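Local coordinates for DMATS type aromatic prenyltransferase (Micromonospora olivasterospora, PDB 6ZRY), which probably transfers a dimethylallyl group to the indole ring of tryptophan, as an aromatic prenyltransferase of the ABBA-barrel fold, at residues S111-D114 and S115-L119; V163-A166 and L167-L170. All coordinates share one frame; numbering follows the deposited sequence. Where two conformers were deposited one is given.

Contact 1 (S111-D114 and S115-L119); sequences SRLD and SVRDL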
ATOM      1  N   SER A 111      21.829  -3.799   3.208  1.00 30.74           N
ATOM      2  CA  SER A 111      22.828  -3.718   2.119  1.00 31.08           C
ATOM      3  C   SER A 111      22.117  -3.697   0.757  1.00 30.09           C
ATOM      4  O   SER A 111      22.547  -2.937  -0.089  1.00 31.16           O
ATOM      5  CB  SER A 111      23.819  -4.847   2.197  1.00 31.98           C
ATOM      6  OG  SER A 111      23.216  -6.034   1.743  1.00 33.33           O
ATOM      7  N   ARG A 112      21.071  -4.493   0.561  1.00 29.84           N
ATOM      8  CA  ARG A 112      20.341  -4.537  -0.740  1.00 29.22           C
ATOM      9  C   ARG A 112      19.692  -3.178  -1.002  1.00 28.82           C
ATOM     10  O   ARG A 112      19.933  -2.610  -2.074  1.00 28.28           O
ATOM     11  CB  ARG A 112      19.294  -5.654  -0.782  1.00 30.34           C
ATOM     12  CG  ARG A 112      19.881  -7.054  -0.803  1.00 31.63           C
ATOM     13  CD  ARG A 112      19.145  -7.968  -1.774  1.00 32.91           C
ATOM     14  NE  ARG A 112      19.711  -9.316  -1.829  1.00 33.30           N
ATOM     15  CZ  ARG A 112      19.542 -10.231  -0.891  1.00 34.00           C
ATOM     16  NH1 ARG A 112      20.090 -11.428  -1.028  1.00 34.62           N
ATOM     17  NH2 ARG A 112      18.827  -9.956   0.186  1.00 34.15           N
ATOM     18  N   LEU A 113      18.940  -2.650  -0.031  1.00 29.23           N
ATOM     19  CA  LEU A 113      18.320  -1.299  -0.109  1.00 29.89           C
ATOM     20  C   LEU A 113      19.427  -0.249  -0.317  1.00 31.37           C
ATOM     21  O   LEU A 113      19.296   0.596  -1.234  1.00 31.63           O
ATOM     22  CB  LEU A 113      17.493  -1.039   1.169  1.00 30.31           C
ATOM     23  CG  LEU A 113      16.894   0.362   1.296  1.00 30.32           C
ATOM     24  CD1 LEU A 113      15.884   0.627   0.175  1.00 30.11           C
ATOM     25  CD2 LEU A 113      16.243   0.573   2.660  1.00 30.45           C
ATOM     26  N   ASP A 114      20.511  -0.318   0.456  1.00 33.38           N
ATOM     27  CA  ASP A 114      21.643   0.651   0.363  1.00 34.34           C
ATOM     28  C   ASP A 114      22.233   0.631  -1.050  1.00 33.77           C
ATOM     29  O   ASP A 114      22.590   1.735  -1.564  1.00 33.45           O
ATOM     30  CB  ASP A 114      22.703   0.372   1.431  1.00 37.34           C
ATOM     31  CG  ASP A 114      22.215   0.665   2.840  1.00 38.23           C
ATOM     32  OD1 ASP A 114      22.670  -0.016   3.767  1.00 41.07           O
ATOM     33  OD2 ASP A 114      21.362   1.544   2.986  1.00 39.05           O
ATOM     34  N   SER A 115      22.295  -0.548  -1.683  1.00 31.91           N
ATOM     35  CA  SER A 115      22.969  -0.744  -2.982  1.00 32.11           C
ATOM     36  C   SER A 115      22.240   0.030  -4.102  1.00 32.07           C
ATOM     37  O   SER A 115      22.885   0.265  -5.145  1.00 32.91           O
ATOM     38  CB  SER A 115      23.130  -2.213  -3.301  1.00 31.92           C
ATOM     39  OG  SER A 115      21.949  -2.751  -3.895  1.00 32.90           O
ATOM     40  N   VAL A 116      20.978   0.456  -3.907  1.00 30.41           N
ATOM     41  CA  VAL A 116      20.198   1.159  -4.982  1.00 31.40           C
ATOM     42  C   VAL A 116      19.854   2.609  -4.592  1.00 32.68           C
ATOM     43  O   VAL A 116      19.222   3.283  -5.426  1.00 31.13           O
ATOM     44  CB  VAL A 116      18.915   0.387  -5.340  1.00 30.42           C
ATOM     45  CG1 VAL A 116      19.235  -0.958  -5.993  1.00 30.43           C
ATOM     46  CG2 VAL A 116      18.010   0.206  -4.138  1.00 29.91           C
ATOM     47  N   ARG A 117      20.253   3.063  -3.389  1.00 35.02           N
ATOM     48  CA  ARG A 117      19.946   4.405  -2.813  1.00 36.44           C
ATOM     49  C   ARG A 117      20.292   5.527  -3.807  1.00 35.60           C
ATOM     50  O   ARG A 117      19.435   6.400  -4.039  1.00 35.02           O
ATOM     51  CB  ARG A 117      20.753   4.595  -1.523  1.00 40.20           C
ATOM     52  CG  ARG A 117      20.188   5.638  -0.572  1.00 42.56           C
ATOM     53  CD  ARG A 117      20.848   5.558   0.800  1.00 44.98           C
ATOM     54  NE  ARG A 117      20.502   4.329   1.511  1.00 45.31           N
ATOM     55  CZ  ARG A 117      19.323   4.077   2.073  1.00 46.11           C
ATOM     56  NH1 ARG A 117      19.132   2.927   2.690  1.00 46.25           N
ATOM     57  NH2 ARG A 117      18.334   4.969   2.026  1.00 47.32           N
ATOM     58  N   ASP A 118      21.493   5.496  -4.379  1.00 35.71           N
ATOM     59  CA  ASP A 118      22.022   6.561  -5.270  1.00 36.55           C
ATOM     60  C   ASP A 118      21.174   6.685  -6.531  1.00 35.14           C
ATOM     61  O   ASP A 118      21.178   7.792  -7.112  1.00 36.31           O
ATOM     62  CB  ASP A 118      23.508   6.362  -5.613  1.00 39.10           C
ATOM     63  CG  ASP A 118      23.821   5.200  -6.527  1.00 40.63           C
ATOM     64  OD1 ASP A 118      23.666   4.057  -6.084  1.00 41.42           O
ATOM     65  OD2 ASP A 118      24.240   5.455  -7.675  1.00 43.67           O
ATOM     66  N   LEU A 119      20.486   5.611  -6.965  1.00 32.18           N
ATOM     67  CA  LEU A 119      19.637   5.667  -8.172  1.00 31.50           C
ATOM     68  C   LEU A 119      18.405   6.510  -7.886  1.00 29.30           C
ATOM     69  O   LEU A 119      17.956   7.189  -8.806  1.00 29.78           O
ATOM     70  CB  LEU A 119      19.244   4.250  -8.621  1.00 31.29           C
ATOM     71  CG  LEU A 119      20.397   3.338  -8.998  1.00 31.61           C
ATOM     72  CD1 LEU A 119      19.878   1.953  -9.336  1.00 30.90           C
ATOM     73  CD2 LEU A 119      21.194   3.906 -10.169  1.00 32.60           C
TER
HETATM   74  O   HOH W   1      23.901   3.602  -3.702  1.00 48.32           O
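The guanidinium of Arg117 meets the carboxylate of Asp114 at its edge: Asp114 OD2 lies close to the guanidinium plane and 2.6 Å from Arg117 NH1. The hydrogen bond within this salt bridge is nearly straight, with an N-H...O angle of 162°, whereas the second bond to the same oxygen, from Arg117 NE, is weak. The two planes are turned 52° apart and both nitrogens share OD2, which shows that the pairing is not the flat, two-oxygen kind; the other oxygen, Asp114 OD1, bonds to Thr110 OG1 instead. Leu113 CG approaches Arg117 NH1 obliquely at 3.7 Å. A bend at chi3 (-68°) brings the arginine head back beside the aspartate.

The short helix 111-114 ends in a type I beta turn from Asp114 to Arg117, seen in the bond from Arg117 N to Asp114 O (3.2 Å), which joins it to helix 117-120; in this ABBA-barrel fold Leu113 packs on Leu202, just beyond strand 193-201. At the helix end Ser115 N bonds to Ser111 O (2.9 Å). Ser115 OG turns back over that end and donates to Arg112 O at 2.7 Å. One water, 3.1 Å from Asp114 O and likewise from Asp118 N, donates to the former and accepts from the latter.

Contact 2 (V163-A166 and L167-L170); sequences VSEA and LHRL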
ATOM      1  N   VAL A 163      14.022   2.097 -12.628  1.00 20.71           N
ATOM      2  CA  VAL A 163      13.606   0.741 -12.177  1.00 20.29           C
ATOM      3  C   VAL A 163      14.521  -0.300 -12.833  1.00 20.53           C
ATOM      4  O   VAL A 163      15.007  -1.204 -12.107  1.00 19.36           O
ATOM      5  CB  VAL A 163      12.115   0.468 -12.469  1.00 19.89           C
ATOM      6  CG1 VAL A 163      11.723  -0.936 -12.050  1.00 19.81           C
ATOM      7  CG2 VAL A 163      11.209   1.506 -11.805  1.00 19.77           C
ATOM      8  N   SER A 164      14.777  -0.189 -14.140  1.00 20.59           N
ATOM      9  CA  SER A 164      15.635  -1.157 -14.853  1.00 22.07           C
ATOM     10  C   SER A 164      17.003  -1.257 -14.162  1.00 22.06           C
ATOM     11  O   SER A 164      17.503  -2.423 -13.901  1.00 21.71           O
ATOM     12  CB  SER A 164      15.794  -0.805 -16.322  1.00 23.44           C
ATOM     13  OG  SER A 164      16.760  -1.659 -16.896  1.00 26.65           O
ATOM     14  N   GLU A 165      17.604  -0.116 -13.848  0.60 22.26           N
ATOM     15  CA  GLU A 165      18.977  -0.074 -13.286  0.60 22.80           C
ATOM     16  C   GLU A 165      18.956  -0.579 -11.838  0.60 22.03           C
ATOM     17  O   GLU A 165      19.877  -1.312 -11.468  0.60 21.83           O
ATOM     18  CB  GLU A 165      19.591   1.317 -13.414  0.60 24.08           C
ATOM     19  CG  GLU A 165      21.097   1.308 -13.235  0.60 25.13           C
ATOM     20  CD  GLU A 165      21.823   0.105 -13.828  0.60 25.72           C
ATOM     21  OE1 GLU A 165      22.425  -0.630 -13.038  0.60 26.68           O
ATOM     22  OE2 GLU A 165      21.779  -0.100 -15.096  0.60 25.93           O
ATOM     23  N   ALA A 166      17.936  -0.217 -11.046  1.00 21.65           N
ATOM     24  CA  ALA A 166      17.809  -0.710  -9.655  1.00 20.83           C
ATOM     25  C   ALA A 166      17.645  -2.236  -9.645  1.00 20.93           C
ATOM     26  O   ALA A 166      18.316  -2.895  -8.826  1.00 21.24           O
ATOM     27  CB  ALA A 166      16.683  -0.016  -8.956  1.00 20.75           C
ATOM     28  N   LEU A 167      16.788  -2.804 -10.507  1.00 20.89           N
ATOM     29  CA  LEU A 167      16.581  -4.269 -10.525  1.00 21.87           C
ATOM     30  C   LEU A 167      17.859  -4.965 -11.006  1.00 22.68           C
ATOM     31  O   LEU A 167      18.236  -5.947 -10.384  1.00 23.37           O
ATOM     32  CB  LEU A 167      15.388  -4.619 -11.398  1.00 22.80           C
ATOM     33  CG  LEU A 167      14.044  -4.186 -10.848  1.00 23.19           C
ATOM     34  CD1 LEU A 167      12.947  -4.575 -11.817  1.00 24.12           C
ATOM     35  CD2 LEU A 167      13.801  -4.797  -9.486  1.00 23.50           C
ATOM     36  N   HIS A 168      18.541  -4.438 -12.025  1.00 23.08           N
ATOM     37  CA  HIS A 168      19.838  -5.008 -12.502  1.00 24.10           C
ATOM     38  C   HIS A 168      20.839  -5.075 -11.342  1.00 25.20           C
ATOM     39  O   HIS A 168      21.459  -6.138 -11.128  1.00 25.35           O
ATOM     40  CB  HIS A 168      20.395  -4.195 -13.678  1.00 23.92           C
ATOM     41  CG  HIS A 168      21.725  -4.688 -14.124  1.00 23.79           C
ATOM     42  ND1 HIS A 168      21.946  -6.007 -14.426  1.00 23.56           N
ATOM     43  CD2 HIS A 168      22.896  -4.068 -14.260  1.00 24.06           C
ATOM     44  CE1 HIS A 168      23.205  -6.169 -14.734  1.00 23.93           C
ATOM     45  NE2 HIS A 168      23.805  -5.006 -14.640  1.00 23.79           N
ATOM     46  N   ARG A 169      20.976  -4.002 -10.582  1.00 26.41           N
ATOM     47  CA  ARG A 169      21.915  -3.972  -9.438  1.00 29.40           C
ATOM     48  C   ARG A 169      21.569  -5.077  -8.454  1.00 29.46           C
ATOM     49  O   ARG A 169      22.468  -5.597  -7.832  1.00 30.27           O
ATOM     50  CB  ARG A 169      21.886  -2.650  -8.698  1.00 31.64           C
ATOM     51  CG  ARG A 169      22.563  -1.529  -9.453  1.00 35.15           C
ATOM     52  CD  ARG A 169      23.480  -0.774  -8.543  1.00 38.10           C
ATOM     53  NE  ARG A 169      23.877   0.466  -9.173  1.00 39.68           N
ATOM     54  CZ  ARG A 169      23.786   1.658  -8.621  1.00 40.98           C
ATOM     55  NH1 ARG A 169      23.335   1.803  -7.381  1.00 40.17           N
ATOM     56  NH2 ARG A 169      24.180   2.712  -9.314  1.00 43.24           N
ATOM     57  N   LEU A 170      20.296  -5.386  -8.282  1.00 28.58           N
ATOM     58  CA  LEU A 170      19.877  -6.350  -7.241  1.00 28.05           C
ATOM     59  C   LEU A 170      20.013  -7.784  -7.745  1.00 27.98           C
ATOM     60  O   LEU A 170      19.824  -8.685  -6.935  1.00 28.23           O
ATOM     61  CB  LEU A 170      18.450  -6.016  -6.827  1.00 27.17           C
ATOM     62  CG  LEU A 170      18.319  -4.726  -6.024  1.00 27.07           C
ATOM     63  CD1 LEU A 170      16.849  -4.386  -5.810  1.00 26.03           C
ATOM     64  CD2 LEU A 170      19.039  -4.848  -4.684  1.00 27.19           C
TER
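Leu167 folds back along the helix onto Val163, four residues earlier. Its CB lies 3.5 Å from Val163 O, its CG is at 3.4 Å from that same oxygen, and Leu167 CD1 reaches Val163 CG1 at 3.8 Å. Leu167 CG, anti to the carbonyl carbon (chi1 -69°), lies on the N-terminal side, which sets it beside Val163; the two side chains run the same way. The backbone beneath them is regular: Leu167 N donates to Val163 O at 2.9 Å, with an N-H...O angle of 168°.

This is the i to i+4 pattern of an alpha-helix, here helix 159-170 on the outside of the ABBA barrel, whose inner face packs Val163, Ala166 and Leu167 on Phe198 of strand 193-201. On a more exposed flank, Glu165 in one of its two conformers bends at chi2 to bring OE1 to the edge of the His168 ring, 3.7 Å from His168 CD2, with the carboxylate plane 88° from the ring plane. In that conformer Glu165 OE1 stands 4.3 Å from Arg169 NE, too far off the guanidinium plane for a hydrogen bond; any attraction is probably electrostatic and lies beyond salt-bridge range. Both approaches are therefore tentative. The stronger partner of Arg169 is Asp118, through NH1.

From the N terminus the chain first passes through contact 1, where the i to i+3 and i to i+4 bonds of residues 111-119 close a tight turn between two short helices. Strands 131-138 and 141-149 follow, and only then does contact 2 stitch successive turns of helix 159-170. The contacts are thus in series, neither nesting nor crossing, yet their centres lie 10 Å apart. The evidence for a direct junction is Arg169 NH1, 2.6 Å from Asp118 OD1 in a salt bridge and 2.8 Å from Ser115 O in a probable hydrogen bond. Leu119 CD1 adds packing against Ala166, tying the turn segment to the outer helix.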